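PDB 6EUG: beta-glucanase from Bacteroides thetaiotaomicron, which probably hydrolyses beta-1,3-galactosidic linkages of arabinogalactan through the family 43 glycoside hydrolase module that makes up this chain. Local coordinates for residues M336-R341 / S348-L353; A165-M170 / Y253-P258. One frame throughout, in Å; residues are numbered along the deposited sequence.

The chain is a five-bladed beta-propeller of the glycoside hydrolase family 43 kind, and the two contacts lie on opposite sides of its centre, with nearest atoms about 18 Å apart. Interaction 2 comes first along the chain. Its loop 165-170 leaves the blade that ends with strand 154-159 and meets strand 252-256, an edge strand of the next blade, closing a long excursion that includes three short helices. Interaction 1 follows after interaction 2 is complete, so the two neither nest nor cross. It is a local closure, a hairpin of strands 332-339 and 349-357 within the blade formed near the C terminus, beside the bound glucoimidazole.

Interaction 1. Residues M336-R341 / S348-L353; sequences MADMWR and SRYIWL
Met-336 and Trp-352 lie side by side and point the same way, the methionine draped over one face of the indole. Its CG sits 3.8 Å from the centroid of the five-membered ring, a CH-pi contact, and SD adds a Met-aromatic contact over the same ring. The bend at chi3 (52°) lowers CE toward the ring plane, just outside the rim at NE1 and CZ2 (CE to Trp-352 NE1 3.7 Å). In the ring plane, Trp-352 NE1 donates to a water that also bonds Ala-337 O. The carboxylate of Asp-338 meets the edge of Tyr-350, planes 61° apart; OD1 also accepts from a water and Gly-47 N. On the other sheet face Met-339 crosses Ile-351 at about a right angle, and its CE presses to 3.3 Å from Ile-351 CG1, tighter than usual. At the loop end, the guanidinium groups of Arg-341 and Arg-349 stack, centres 3.9 Å apart; Asp-347 bridges to both, which probably offsets their like charges, and Arg-349 NH1 bonds Gly-32 O. Ser-348 OG accepts a nearly straight bond from Arg-341 N (3.0 Å) and donates to Leu-345 O. The strands pair as an antiparallel hairpin, Ala-337/Ile-351 and Met-339/Arg-349 being hydrogen-bonded pairs that alternate with Met-336/Trp-352 and Asp-338/Tyr-350. Trp-340, near the glucoimidazole, bonds Gln-320 of its pocket. Strand 320-327 flanks strand 332-339, while Ile-50 of strand 48-53 touches Met-336 and Trp-352.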
loop_
_atom_site.group_PDB
_atom_site.type_symbol
_atom_site.label_atom_id
_atom_site.label_comp_id
_atom_site.label_asym_id
_atom_site.label_seq_id
_atom_site.Cartn_x
_atom_site.Cartn_y
_atom_site.Cartn_z
ATOM N N MET A 336 10.234 -5.424 -1.052
ATOM C CA MET A 336 9.673 -5.583 -2.402
ATOM C C MET A 336 9.319 -4.208 -2.963
ATOM O O MET A 336 8.655 -3.385 -2.293
ATOM C CB MET A 336 8.414 -6.472 -2.388
ATOM C CG MET A 336 8.645 -7.911 -1.950
ATOM S SD MET A 336 7.133 -8.852 -1.723
ATOM C CE MET A 336 6.280 -8.565 -3.276
ATOM N N ALA A 337 9.734 -3.980 -4.212
ATOM C CA ALA A 337 9.446 -2.750 -4.921
ATOM C C ALA A 337 9.104 -3.033 -6.379
ATOM O O ALA A 337 9.448 -4.102 -6.900
ATOM C CB ALA A 337 10.636 -1.787 -4.848
ATOM N N ASP A 338 8.453 -2.048 -7.018
ATOM C CA ASP A 338 8.180 -2.033 -8.476
ATOM C C ASP A 338 9.198 -1.152 -9.197
ATOM O O ASP A 338 9.615 -0.108 -8.640
ATOM C CB ASP A 338 6.771 -1.507 -8.737
ATOM C CG ASP A 338 5.723 -2.424 -8.174
ATOM O OD1 ASP A 338 5.564 -3.573 -8.708
ATOM O OD2 ASP A 338 5.062 -2.004 -7.203
ATOM N N MET A 339 9.632 -1.561 -10.399
ATOM C CA MET A 339 10.432 -0.701 -11.282
ATOM C C MET A 339 9.548 -0.317 -12.489
ATOM O O MET A 339 9.430 -1.092 -13.447
ATOM C CB MET A 339 11.698 -1.467 -11.693
ATOM C CG MET A 339 12.801 -0.666 -12.348
ATOM S SD MET A 339 14.223 -1.696 -12.816
ATOM C CE MET A 339 14.408 -2.580 -11.361
ATOM N N TRP A 340 8.876 0.834 -12.408
ATOM C CA TRP A 340 7.780 1.142 -13.321
ATOM C C TRP A 340 8.300 1.554 -14.707
ATOM O O TRP A 340 9.262 2.340 -14.799
ATOM C CB TRP A 340 6.893 2.274 -12.786
ATOM C CG TRP A 340 6.168 1.971 -11.499
ATOM C CD1 TRP A 340 6.409 2.537 -10.303
ATOM C CD2 TRP A 340 5.075 1.069 -11.312
ATOM N NE1 TRP A 340 5.544 2.049 -9.369
ATOM C CE2 TRP A 340 4.746 1.103 -9.952
ATOM C CE3 TRP A 340 4.405 0.167 -12.157
ATOM C CZ2 TRP A 340 3.711 0.368 -9.422
ATOM C CZ3 TRP A 340 3.362 -0.566 -11.650
ATOM C CH2 TRP A 340 3.042 -0.503 -10.270
ATOM N N ARG A 341 7.644 1.034 -15.753
ATOM C CA ARG A 341 7.875 1.448 -17.162
ATOM C C ARG A 341 6.574 2.037 -17.698
ATOM O O ARG A 341 5.729 1.320 -18.245
ATOM C CB ARG A 341 8.312 0.264 -18.015
ATOM C CG ARG A 341 9.679 -0.227 -17.617
ATOM C CD ARG A 341 10.213 -1.256 -18.575
ATOM N NE ARG A 341 11.593 -1.595 -18.221
ATOM C CZ ARG A 341 12.521 -2.027 -19.069
ATOM N NH1 ARG A 341 12.262 -2.186 -20.375
ATOM N NH2 ARG A 341 13.731 -2.292 -18.599
ATOM N N SER A 348 6.975 -3.458 -16.694
ATOM C CA SER A 348 7.522 -3.048 -15.369
ATOM C C SER A 348 8.102 -4.284 -14.616
ATOM O O SER A 348 7.570 -5.405 -14.693
ATOM C CB SER A 348 6.481 -2.322 -14.505
ATOM O OG SER A 348 5.832 -1.260 -15.174
ATOM N N ARG A 349 9.221 -4.058 -13.934
ATOM C CA ARG A 349 10.043 -5.119 -13.306
ATOM C C ARG A 349 9.877 -5.109 -11.785
ATOM O O ARG A 349 9.152 -4.266 -11.217
ATOM C CB ARG A 349 11.527 -4.967 -13.715
ATOM C CG ARG A 349 11.723 -4.708 -15.209
ATOM C CD ARG A 349 11.306 -5.922 -16.015
ATOM N NE ARG A 349 11.385 -5.703 -17.472
ATOM C CZ ARG A 349 12.489 -5.825 -18.216
ATOM N NH1 ARG A 349 13.663 -6.151 -17.672
ATOM N NH2 ARG A 349 12.418 -5.624 -19.531
ATOM N N TYR A 350 10.526 -6.053 -11.125
ATOM C CA TYR A 350 10.416 -6.224 -9.665
ATOM C C TYR A 350 11.800 -6.115 -9.020
ATOM O O TYR A 350 12.786 -6.682 -9.546
ATOM C CB TYR A 350 9.726 -7.572 -9.364
ATOM C CG TYR A 350 8.434 -7.758 -10.133
ATOM C CD1 TYR A 350 7.301 -7.000 -9.841
ATOM C CD2 TYR A 350 8.332 -8.711 -11.145
ATOM C CE1 TYR A 350 6.121 -7.162 -10.556
ATOM C CE2 TYR A 350 7.178 -8.863 -11.873
ATOM C CZ TYR A 350 6.068 -8.121 -11.561
ATOM O OH TYR A 350 4.952 -8.282 -12.289
ATOM N N ILE A 351 11.894 -5.378 -7.895
ATOM C CA ILE A 351 13.124 -5.318 -7.085
ATOM C C ILE A 351 12.836 -5.957 -5.729
ATOM O O ILE A 351 11.985 -5.463 -4.996
ATOM C CB ILE A 351 13.630 -3.878 -6.855
ATOM C CG1 ILE A 351 14.024 -3.227 -8.180
ATOM C CG2 ILE A 351 14.757 -3.825 -5.818
ATOM C CD1 ILE A 351 14.012 -1.714 -8.117
ATOM N N TRP A 352 13.516 -7.073 -5.435
ATOM C CA TRP A 352 13.403 -7.757 -4.154
ATOM C C TRP A 352 14.811 -7.846 -3.551
ATOM O O TRP A 352 15.745 -8.356 -4.215
ATOM C CB TRP A 352 12.794 -9.159 -4.299
ATOM C CG TRP A 352 11.343 -9.280 -4.666
ATOM C CD1 TRP A 352 10.500 -8.313 -5.171
ATOM C CD2 TRP A 352 10.594 -10.500 -4.704
ATOM N NE1 TRP A 352 9.260 -8.855 -5.435
ATOM C CE2 TRP A 352 9.287 -10.184 -5.157
ATOM C CE3 TRP A 352 10.880 -11.818 -4.350
ATOM C CZ2 TRP A 352 8.274 -11.152 -5.296
ATOM C CZ3 TRP A 352 9.854 -12.786 -4.478
ATOM C CH2 TRP A 352 8.578 -12.440 -4.953
ATOM N N LEU A 353 14.972 -7.339 -2.320
ATOM C CA LEU A 353 16.289 -7.254 -1.646
ATOM C C LEU A 353 16.116 -7.559 -0.139
ATOM O O LEU A 353 15.100 -7.153 0.467
ATOM C CB LEU A 353 16.928 -5.857 -1.816
ATOM C CG LEU A 353 17.227 -5.421 -3.275
ATOM C CD1 LEU A 353 17.500 -3.934 -3.351
ATOM C CD2 LEU A 353 18.388 -6.220 -3.838
HETATM O O HOH W 1 7.588 -6.519 -6.143
HETATM O O HOH W 2 6.377 -3.759 -11.310
#

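Interaction 2. Residues A165-M170 / Y253-P258; sequences AYPLNM and YIRIFP
Pro-167 lies alongside the ring of Tyr-253, its CA over one face 3.8 Å from the centroid in a CH-pi contact and its CG 3.6 Å from Tyr-253 CE2. The tyrosine CG stands between its backbone N and carbonyl carbon (chi1 73°), a rotamer that carries the phenol along the loop until OH donates to Ala-165 O at 2.8 Å. A water accepts from Tyr-253 N and probably donates to Tyr-166 O, and Leu-168 N donates a hydrogen bond to Tyr-253 O. The loop docks on strand 252-256, an edge strand of the following four-stranded propeller blade, and turns through a type I beta turn from Pro-167 to Met-170. Asn-169, third in that turn, makes the same first-torsion choice (chi1 69°), and its amide mimics the backbone of a pairing strand: OD1 accepts from Arg-255 N at 3.1 Å, ND2 donates almost straight to Arg-255 O (2.9 Å), which lies in the amide plane. Two bonds to one residue fix its rotation. Arg-255 CD lies 3.8 Å from Pro-167 CG; beyond it the chain bends, and the guanidinium pairs with Glu-232 and bonds the carbonyls of Ile-196 and Ala-197. Val-202 of helix 200-205 touches Pro-167, Tyr-253 and Arg-255.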
loop_
_atom_site.group_PDB
_atom_site.type_symbol
_atom_site.label_atom_id
_atom_site.label_comp_id
_atom_site.label_asym_id
_atom_site.label_seq_id
_atom_site.Cartn_x
_atom_site.Cartn_y
_atom_site.Cartn_z
ATOM N N ALA A 165 -15.996 11.063 11.454
ATOM C CA ALA A 165 -15.049 10.887 12.577
ATOM C C ALA A 165 -13.791 11.753 12.404
ATOM O O ALA A 165 -13.234 11.848 11.295
ATOM C CB ALA A 165 -14.652 9.416 12.742
ATOM N N TYR A 166 -13.365 12.375 13.497
ATOM C CA TYR A 166 -12.104 13.092 13.564
ATOM C C TYR A 166 -10.954 12.149 13.949
ATOM O O TYR A 166 -11.148 11.170 14.664
ATOM C CB TYR A 166 -12.151 14.196 14.633
ATOM C CG TYR A 166 -12.949 15.413 14.291
ATOM C CD1 TYR A 166 -12.391 16.443 13.512
ATOM C CD2 TYR A 166 -14.254 15.560 14.749
ATOM C CE1 TYR A 166 -13.122 17.592 13.192
ATOM C CE2 TYR A 166 -14.999 16.697 14.441
ATOM C CZ TYR A 166 -14.431 17.704 13.661
ATOM O OH TYR A 166 -15.185 18.806 13.360
ATOM N N PRO A 167 -9.724 12.475 13.532
ATOM C CA PRO A 167 -8.585 11.683 13.990
ATOM C C PRO A 167 -8.399 11.837 15.508
ATOM O O PRO A 167 -8.610 12.944 16.049
ATOM C CB PRO A 167 -7.382 12.334 13.277
ATOM C CG PRO A 167 -7.958 13.206 12.235
ATOM C CD PRO A 167 -9.310 13.626 12.710
ATOM N N LEU A 168 -8.006 10.752 16.179
ATOM C CA LEU A 168 -7.789 10.750 17.632
ATOM C C LEU A 168 -6.745 11.802 18.036
ATOM O O LEU A 168 -6.834 12.367 19.108
ATOM C CB LEU A 168 -7.371 9.351 18.107
ATOM C CG LEU A 168 -7.078 9.067 19.564
ATOM C CD1 LEU A 168 -8.357 9.120 20.380
ATOM C CD2 LEU A 168 -6.448 7.677 19.635
ATOM N N ASN A 169 -5.777 12.073 17.167
ATOM C CA ASN A 169 -4.675 12.987 17.474
ATOM C C ASN A 169 -4.837 14.419 16.934
ATOM O O ASN A 169 -3.895 15.189 16.984
ATOM C CB ASN A 169 -3.312 12.378 17.053
ATOM C CG ASN A 169 -3.140 12.262 15.546
ATOM O OD1 ASN A 169 -4.078 11.948 14.815
ATOM N ND2 ASN A 169 -1.911 12.432 15.089
ATOM N N MET A 170 -6.032 14.768 16.455
ATOM C CA MET A 170 -6.363 16.139 16.090
ATOM C C MET A 170 -6.756 16.866 17.370
ATOM O O MET A 170 -7.599 16.375 18.121
ATOM C CB MET A 170 -7.504 16.154 15.077
ATOM C CG MET A 170 -7.719 17.491 14.391
ATOM S SD MET A 170 -8.446 17.338 12.735
ATOM C CE MET A 170 -8.683 19.060 12.305
ATOM N N TYR A 253 -8.620 6.327 14.348
ATOM C CA TYR A 253 -7.522 6.558 13.400
ATOM C C TYR A 253 -6.656 7.734 13.799
ATOM O O TYR A 253 -7.122 8.605 14.543
ATOM C CB TYR A 253 -8.012 6.776 11.962
ATOM C CG TYR A 253 -8.705 8.100 11.590
ATOM C CD1 TYR A 253 -10.004 8.377 12.010
ATOM C CD2 TYR A 253 -8.069 9.047 10.742
ATOM C CE1 TYR A 253 -10.651 9.552 11.634
ATOM C CE2 TYR A 253 -8.702 10.228 10.357
ATOM C CZ TYR A 253 -9.999 10.488 10.790
ATOM O OH TYR A 253 -10.622 11.673 10.395
ATOM N N ILE A 254 -5.424 7.761 13.259
ATOM C CA ILE A 254 -4.499 8.902 13.423
ATOM C C ILE A 254 -4.066 9.455 12.038
ATOM O O ILE A 254 -4.196 8.775 11.002
ATOM C CB ILE A 254 -3.263 8.578 14.297
ATOM C CG1 ILE A 254 -2.329 7.523 13.643
ATOM C CG2 ILE A 254 -3.721 8.188 15.693
ATOM C CD1 ILE A 254 -0.955 7.360 14.277
ATOM N N ARG A 255 -3.520 10.667 12.046
ATOM C CA ARG A 255 -2.927 11.282 10.859
ATOM C C ARG A 255 -1.474 11.670 11.198
ATOM O O ARG A 255 -1.192 12.171 12.301
ATOM C CB ARG A 255 -3.775 12.480 10.373
ATOM C CG ARG A 255 -3.805 13.715 11.266
ATOM C CD ARG A 255 -4.805 14.759 10.772
ATOM N NE ARG A 255 -4.377 15.506 9.578
ATOM C CZ ARG A 255 -3.750 16.682 9.573
ATOM N NH1 ARG A 255 -3.434 17.301 10.702
ATOM N NH2 ARG A 255 -3.481 17.265 8.398
ATOM N N ILE A 256 -0.555 11.411 10.272
ATOM C CA ILE A 256 0.868 11.630 10.502
ATOM C C ILE A 256 1.533 12.263 9.284
ATOM O O ILE A 256 1.084 12.104 8.131
ATOM C CB ILE A 256 1.628 10.337 10.914
ATOM C CG1 ILE A 256 1.437 9.209 9.861
ATOM C CG2 ILE A 256 1.179 9.863 12.302
ATOM C CD1 ILE A 256 2.321 7.990 10.102
ATOM N N PHE A 257 2.597 13.017 9.545
ATOM C CA PHE A 257 3.348 13.725 8.484
ATOM C C PHE A 257 2.491 14.562 7.561
ATOM O O PHE A 257 2.583 14.436 6.323
ATOM C CB PHE A 257 4.330 12.777 7.703
ATOM C CG PHE A 257 5.235 12.016 8.623
ATOM C CD1 PHE A 257 6.265 12.701 9.272
ATOM C CD2 PHE A 257 5.016 10.667 8.915
ATOM C CE1 PHE A 257 7.054 12.058 10.218
ATOM C CE2 PHE A 257 5.812 10.023 9.858
ATOM C CZ PHE A 257 6.828 10.740 10.518
ATOM N N PRO A 258 1.667 15.463 8.140
ATOM C CA PRO A 258 0.838 16.280 7.273
ATOM C C PRO A 258 1.616 17.224 6.356
ATOM O O PRO A 258 2.493 17.986 6.798
ATOM C CB PRO A 258 -0.079 17.024 8.237
ATOM C CG PRO A 258 0.622 17.002 9.558
ATOM C CD PRO A 258 1.421 15.723 9.562
HETATM O O HOH W 3 -10.468 8.498 15.467
#